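PDB 2FI1: hydrolase, haloacid dehalogenase-like family from Streptococcus pneumoniae, which probably hydrolyses a substrate such as a phosphate ester, using a metal-dependent haloacid dehalogenase-type active site. Local coordinates for residues R147-R161 with A171-L184. Numbering follows the deposited sequence.
Sequences REKYQISSGLVIGDR and AGLDTHLFTSIVNL. With CA (calcium ion), chain B.
The carbonyl oxygen of Ala171 takes two N-H groups from Arg147: Arg147 NE donates to Ala171 O at 2.9 Å, the oxygen lying about 29° out of the guanidinium plane, and NH2 adds a weak bond. Arg147, long enough to span the gap, thereby ties helix 141-149 to the turn that leads into strand 174-177 of a Rossmann-like, HAD-type parallel sheet. Gly172 ends helix 162-170 in a Schellman motif; its positive phi favours glycine, and a CB here would also run into Arg147 NH2. Strands 155-159 and 174-177 run parallel, joined through helix 162-170 in a beta-alpha-beta unit. Their bonds alternate: Val157 N gives to Asp174 O and Val157 O receives His176 N at 2.8 Å, while Gly159 repeats the pattern with His176 O and Phe178 N. At the start of the pair the direct bond from Asp174 N to Gly155 O is weak, and a water accepts from the first and donates to the second.

Beta-branched Val157 suits a buried strand: its CG2 meets Leu173 CD1 at 3.6 Å, the side chains crossing nearly at a right angle. On the other face, beside polar Asp174, Leu156 CD1 lies against the backbone of Thr175; Leu184 CD1 sits over the centre of the His176 ring, and Ile158 CG2 approaches that ring's edge.

With CG set between backbone N and carbonyl carbon (chi1 66°), the Asp160 carboxylate turns away from strand 174-177 toward the metal site shared with Asp12 and Gly14. Its two oxygens divide the work: Asp160 OD1 binds calcium at 2.4 Å, while OD2 accepts from a calcium-bound water at 2.8 Å.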
loop_
_atom_site.group_PDB
_atom_site.type_symbol
_atom_site.label_atom_id
_atom_site.label_comp_id
_atom_site.label_asym_id
_atom_site.label_seq_id
_atom_site.Cartn_x
_atom_site.Cartn_y
_atom_site.Cartn_z
ATOM N N ARG A 147 14.583 5.320 -12.056
ATOM C CA ARG A 147 15.386 6.542 -12.128
ATOM C C ARG A 147 16.112 6.654 -13.467
ATOM O O ARG A 147 16.149 7.735 -14.069
ATOM C CB ARG A 147 16.383 6.591 -10.975
ATOM C CG ARG A 147 17.284 7.810 -10.980
ATOM C CD ARG A 147 18.538 7.534 -10.196
ATOM N NE ARG A 147 18.491 8.209 -8.913
ATOM C CZ ARG A 147 18.994 9.417 -8.672
ATOM N NH1 ARG A 147 19.592 10.132 -9.628
ATOM N NH2 ARG A 147 18.886 9.925 -7.456
ATOM N N GLU A 148 16.684 5.548 -13.934
ATOM C CA GLU A 148 17.388 5.523 -15.219
ATOM C C GLU A 148 16.420 5.626 -16.394
ATOM O O GLU A 148 16.586 6.450 -17.300
ATOM C CB GLU A 148 18.235 4.243 -15.329
ATOM C CG GLU A 148 19.023 4.099 -16.639
ATOM C CD GLU A 148 19.837 2.811 -16.715
ATOM O OE1 GLU A 148 20.412 2.388 -15.686
ATOM O OE2 GLU A 148 19.914 2.227 -17.822
ATOM N N LYS A 149 15.379 4.806 -16.383
ATOM C CA LYS A 149 14.467 4.737 -17.518
ATOM C C LYS A 149 13.719 6.047 -17.715
ATOM O O LYS A 149 13.514 6.484 -18.859
ATOM C CB LYS A 149 13.469 3.588 -17.331
ATOM C CG LYS A 149 12.455 3.452 -18.455
ATOM C CD LYS A 149 11.650 2.163 -18.343
ATOM C CE LYS A 149 10.634 2.062 -19.460
ATOM N NZ LYS A 149 9.799 0.825 -19.319
ATOM N N TYR A 150 13.304 6.656 -16.602
ATOM C CA TYR A 150 12.489 7.869 -16.632
ATOM C C TYR A 150 13.301 9.117 -16.297
ATOM O O TYR A 150 12.756 10.215 -16.187
ATOM C CB TYR A 150 11.251 7.701 -15.728
ATOM C CG TYR A 150 10.321 6.660 -16.304
ATOM C CD1 TYR A 150 9.514 6.957 -17.385
ATOM C CD2 TYR A 150 10.291 5.354 -15.804
ATOM C CE1 TYR A 150 8.689 5.998 -17.949
ATOM C CE2 TYR A 150 9.465 4.395 -16.359
ATOM C CZ TYR A 150 8.670 4.719 -17.433
ATOM O OH TYR A 150 7.839 3.798 -18.033
ATOM N N GLN A 151 14.613 8.949 -16.183
ATOM C CA GLN A 151 15.534 10.076 -16.022
ATOM C C GLN A 151 15.040 11.014 -14.922
ATOM O O GLN A 151 14.822 12.213 -15.106
ATOM C CB GLN A 151 15.747 10.756 -17.374
ATOM C CG GLN A 151 16.561 9.859 -18.290
ATOM C CD GLN A 151 16.664 10.379 -19.695
ATOM O OE1 GLN A 151 15.691 10.364 -20.447
ATOM N NE2 GLN A 151 17.864 10.823 -20.072
ATOM N N ILE A 152 14.877 10.419 -13.744
ATOM C CA ILE A 152 14.314 11.092 -12.590
ATOM C C ILE A 152 15.386 11.917 -11.878
ATOM O O ILE A 152 16.334 11.359 -11.313
ATOM C CB ILE A 152 13.698 10.050 -11.597
ATOM C CG1 ILE A 152 12.579 9.259 -12.282
ATOM C CG2 ILE A 152 13.188 10.743 -10.346
ATOM C CD1 ILE A 152 11.945 8.181 -11.410
ATOM N N SER A 153 15.217 13.240 -11.886
ATOM C CA SER A 153 16.116 14.165 -11.179
ATOM C C SER A 153 15.519 14.770 -9.911
ATOM O O SER A 153 16.247 15.301 -9.068
ATOM C CB SER A 153 16.492 15.318 -12.108
ATOM O OG SER A 153 15.320 15.983 -12.547
ATOM N N SER A 154 14.195 14.729 -9.788
ATOM C CA SER A 154 13.498 15.310 -8.647
ATOM C C SER A 154 12.416 14.334 -8.228
ATOM O O SER A 154 11.254 14.472 -8.619
ATOM C CB SER A 154 12.886 16.657 -9.031
ATOM O OG SER A 154 12.186 17.218 -7.946
ATOM N N GLY A 155 12.810 13.343 -7.437
ATOM C CA GLY A 155 11.921 12.236 -7.093
ATOM C C GLY A 155 11.725 12.079 -5.602
ATOM O O GLY A 155 12.642 12.297 -4.807
ATOM N N LEU A 156 10.507 11.695 -5.234
ATOM C CA LEU A 156 10.158 11.381 -3.853
ATOM C C LEU A 156 9.624 9.949 -3.787
ATOM O O LEU A 156 8.740 9.570 -4.555
ATOM C CB LEU A 156 9.099 12.355 -3.338
ATOM C CG LEU A 156 8.660 12.171 -1.878
ATOM C CD1 LEU A 156 9.793 12.439 -0.905
ATOM C CD2 LEU A 156 7.462 13.048 -1.555
ATOM N N VAL A 157 10.174 9.164 -2.870
ATOM C CA VAL A 157 9.744 7.793 -2.629
ATOM C C VAL A 157 8.864 7.796 -1.387
ATOM O O VAL A 157 9.306 8.226 -0.321
ATOM C CB VAL A 157 10.963 6.875 -2.413
ATOM C CG1 VAL A 157 10.541 5.474 -2.017
ATOM C CG2 VAL A 157 11.807 6.836 -3.668
ATOM N N ILE A 158 7.625 7.329 -1.519
ATOM C CA ILE A 158 6.658 7.357 -0.433
ATOM C C ILE A 158 6.265 5.928 -0.067
ATOM O O ILE A 158 5.792 5.177 -0.915
ATOM C CB ILE A 158 5.380 8.132 -0.824
ATOM C CG1 ILE A 158 5.727 9.531 -1.354
ATOM C CG2 ILE A 158 4.454 8.227 0.372
ATOM C CD1 ILE A 158 5.762 9.611 -2.858
ATOM N N GLY A 159 6.463 5.546 1.188
ATOM C CA GLY A 159 6.050 4.227 1.640
ATOM C C GLY A 159 5.889 4.211 3.138
ATOM O O GLY A 159 6.363 5.103 3.834
ATOM N N ASP A 160 5.225 3.179 3.643
ATOM C CA ASP A 160 4.908 3.128 5.066
ATOM C C ASP A 160 5.919 2.351 5.901
ATOM O O ASP A 160 5.817 2.368 7.125
ATOM C CB ASP A 160 3.493 2.571 5.304
ATOM C CG ASP A 160 3.347 1.111 4.912
ATOM O OD1 ASP A 160 3.948 0.686 3.908
ATOM O OD2 ASP A 160 2.606 0.378 5.612
ATOM N N ARG A 161 6.871 1.686 5.266
ATOM C CA ARG A 161 7.796 0.810 5.988
ATOM C C ARG A 161 9.253 1.228 5.866
ATOM O O ARG A 161 9.661 1.835 4.880
ATOM C CB ARG A 161 7.657 -0.627 5.478
ATOM C CG ARG A 161 6.402 -1.326 5.898
ATOM C CD ARG A 161 6.367 -2.739 5.353
ATOM N NE ARG A 161 7.523 -3.522 5.783
ATOM C CZ ARG A 161 7.860 -4.704 5.276
ATOM N NH1 ARG A 161 7.127 -5.261 4.323
ATOM N NH2 ARG A 161 8.930 -5.337 5.726
ATOM N N ALA A 171 18.760 4.511 -3.573
ATOM C CA ALA A 171 18.600 4.913 -4.963
ATOM C C ALA A 171 18.899 6.399 -5.175
ATOM O O ALA A 171 18.762 6.891 -6.293
ATOM C CB ALA A 171 17.187 4.589 -5.432
ATOM N N GLY A 172 19.288 7.096 -4.110
ATOM C CA GLY A 172 19.611 8.522 -4.177
ATOM C C GLY A 172 18.417 9.456 -4.222
ATOM O O GLY A 172 18.546 10.604 -4.642
ATOM N N LEU A 173 17.255 8.986 -3.766
ATOM C CA LEU A 173 16.033 9.770 -3.829
ATOM C C LEU A 173 15.608 10.207 -2.436
ATOM O O LEU A 173 15.883 9.534 -1.451
ATOM C CB LEU A 173 14.918 8.948 -4.483
ATOM C CG LEU A 173 15.235 8.427 -5.886
ATOM C CD1 LEU A 173 14.245 7.358 -6.306
ATOM C CD2 LEU A 173 15.253 9.581 -6.873
ATOM N N ASP A 174 14.919 11.340 -2.362
ATOM C CA ASP A 174 14.294 11.741 -1.114
ATOM C C ASP A 174 13.166 10.772 -0.780
ATOM O O ASP A 174 12.610 10.111 -1.666
ATOM C CB ASP A 174 13.752 13.165 -1.202
ATOM C CG ASP A 174 14.846 14.221 -1.130
ATOM O OD1 ASP A 174 16.048 13.873 -1.056
ATOM O OD2 ASP A 174 14.480 15.414 -1.143
ATOM N N THR A 175 12.837 10.702 0.502
ATOM C CA THR A 175 11.830 9.770 0.984
ATOM C C THR A 175 10.806 10.430 1.908
ATOM O O THR A 175 11.071 11.474 2.513
ATOM C CB THR A 175 12.479 8.578 1.717
ATOM O OG1 THR A 175 13.129 9.034 2.907
ATOM C CG2 THR A 175 13.476 7.866 0.828
ATOM N N HIS A 176 9.646 9.792 2.015
ATOM C CA HIS A 176 8.632 10.177 2.970
ATOM C C HIS A 176 8.055 8.921 3.600
ATOM O O HIS A 176 7.571 8.041 2.907
ATOM C CB HIS A 176 7.513 10.971 2.292
ATOM C CG HIS A 176 6.426 11.386 3.232
ATOM N ND1 HIS A 176 6.545 12.481 4.058
ATOM C CD2 HIS A 176 5.224 10.827 3.516
ATOM C CE1 HIS A 176 5.451 12.591 4.793
ATOM N NE2 HIS A 176 4.635 11.600 4.486
ATOM N N LEU A 177 8.142 8.839 4.925
ATOM C CA LEU A 177 7.565 7.746 5.678
ATOM C C LEU A 177 6.095 8.057 5.902
ATOM O O LEU A 177 5.731 8.885 6.742
ATOM C CB LEU A 177 8.305 7.581 7.006
ATOM C CG LEU A 177 7.854 6.446 7.921
ATOM C CD1 LEU A 177 8.112 5.118 7.283
ATOM C CD2 LEU A 177 8.591 6.572 9.256
ATOM N N PHE A 178 5.250 7.403 5.115
ATOM C CA PHE A 178 3.835 7.730 5.079
ATOM C C PHE A 178 3.109 7.380 6.359
ATOM O O PHE A 178 3.207 6.245 6.836
ATOM C CB PHE A 178 3.176 6.959 3.939
ATOM C CG PHE A 178 1.712 7.239 3.801
ATOM C CD1 PHE A 178 1.279 8.357 3.106
ATOM C CD2 PHE A 178 0.772 6.408 4.390
ATOM C CE1 PHE A 178 -0.073 8.617 2.984
ATOM C CE2 PHE A 178 -0.575 6.673 4.270
ATOM C CZ PHE A 178 -0.986 7.772 3.567
ATOM N N THR A 179 2.366 8.352 6.886
ATOM C CA THR A 179 1.448 8.115 7.992
ATOM C C THR A 179 0.007 8.500 7.649
ATOM O O THR A 179 -0.926 7.829 8.068
ATOM C CB THR A 179 1.902 8.828 9.269
ATOM O OG1 THR A 179 2.112 10.220 9.005
ATOM C CG2 THR A 179 3.205 8.222 9.785
ATOM N N SER A 180 -0.184 9.582 6.894
ATOM C CA SER A 180 -1.516 9.967 6.416
ATOM C C SER A 180 -1.431 10.848 5.186
ATOM O O SER A 180 -0.426 11.500 4.941
ATOM C CB SER A 180 -2.321 10.701 7.492
ATOM O OG SER A 180 -1.788 11.982 7.773
ATOM N N ILE A 181 -2.511 10.882 4.421
ATOM C CA ILE A 181 -2.568 11.752 3.264
ATOM C C ILE A 181 -2.500 13.229 3.672
ATOM O O ILE A 181 -1.792 14.010 3.043
ATOM C CB ILE A 181 -3.846 11.453 2.428
ATOM C CG1 ILE A 181 -3.746 10.058 1.772
ATOM C CG2 ILE A 181 -4.072 12.529 1.376
ATOM C CD1 ILE A 181 -2.736 9.946 0.664
ATOM N N VAL A 182 -3.210 13.600 4.731
ATOM C CA VAL A 182 -3.177 14.977 5.221
ATOM C C VAL A 182 -1.742 15.400 5.553
ATOM O O VAL A 182 -1.314 16.498 5.207
ATOM C CB VAL A 182 -4.112 15.186 6.462
ATOM C CG1 VAL A 182 -3.817 16.508 7.186
ATOM C CG2 VAL A 182 -5.581 15.124 6.048
ATOM N N ASN A 183 -0.990 14.522 6.211
ATOM C CA ASN A 183 0.371 14.878 6.572
ATOM C C ASN A 183 1.296 15.000 5.369
ATOM O O ASN A 183 2.172 15.864 5.341
ATOM C CB ASN A 183 0.958 13.889 7.564
ATOM C CG ASN A 183 2.249 14.383 8.147
ATOM O OD1 ASN A 183 2.305 15.474 8.727
ATOM N ND2 ASN A 183 3.309 13.605 7.975
ATOM N N LEU A 184 1.120 14.127 4.377
ATOM C CA LEU A 184 1.899 14.230 3.154
ATOM C C LEU A 184 1.578 15.541 2.430
ATOM O O LEU A 184 2.478 16.226 1.961
ATOM C CB LEU A 184 1.639 13.024 2.256
ATOM C CG LEU A 184 2.376 13.009 0.910
ATOM C CD1 LEU A 184 3.850 13.229 1.071
ATOM C CD2 LEU A 184 2.103 11.691 0.214
HETATM CA CA CA B . 3.580 -0.878 2.171
HETATM O O HOH W 1 15.022 13.312 -4.296
HETATM O O HOH W 2 4.392 4.375 8.463
HETATM O O HOH W 3 2.781 -1.989 4.140
HETATM O O HOH W 4 5.927 -1.251 2.307
HETATM O O HOH W 5 3.322 -2.856 0.972
#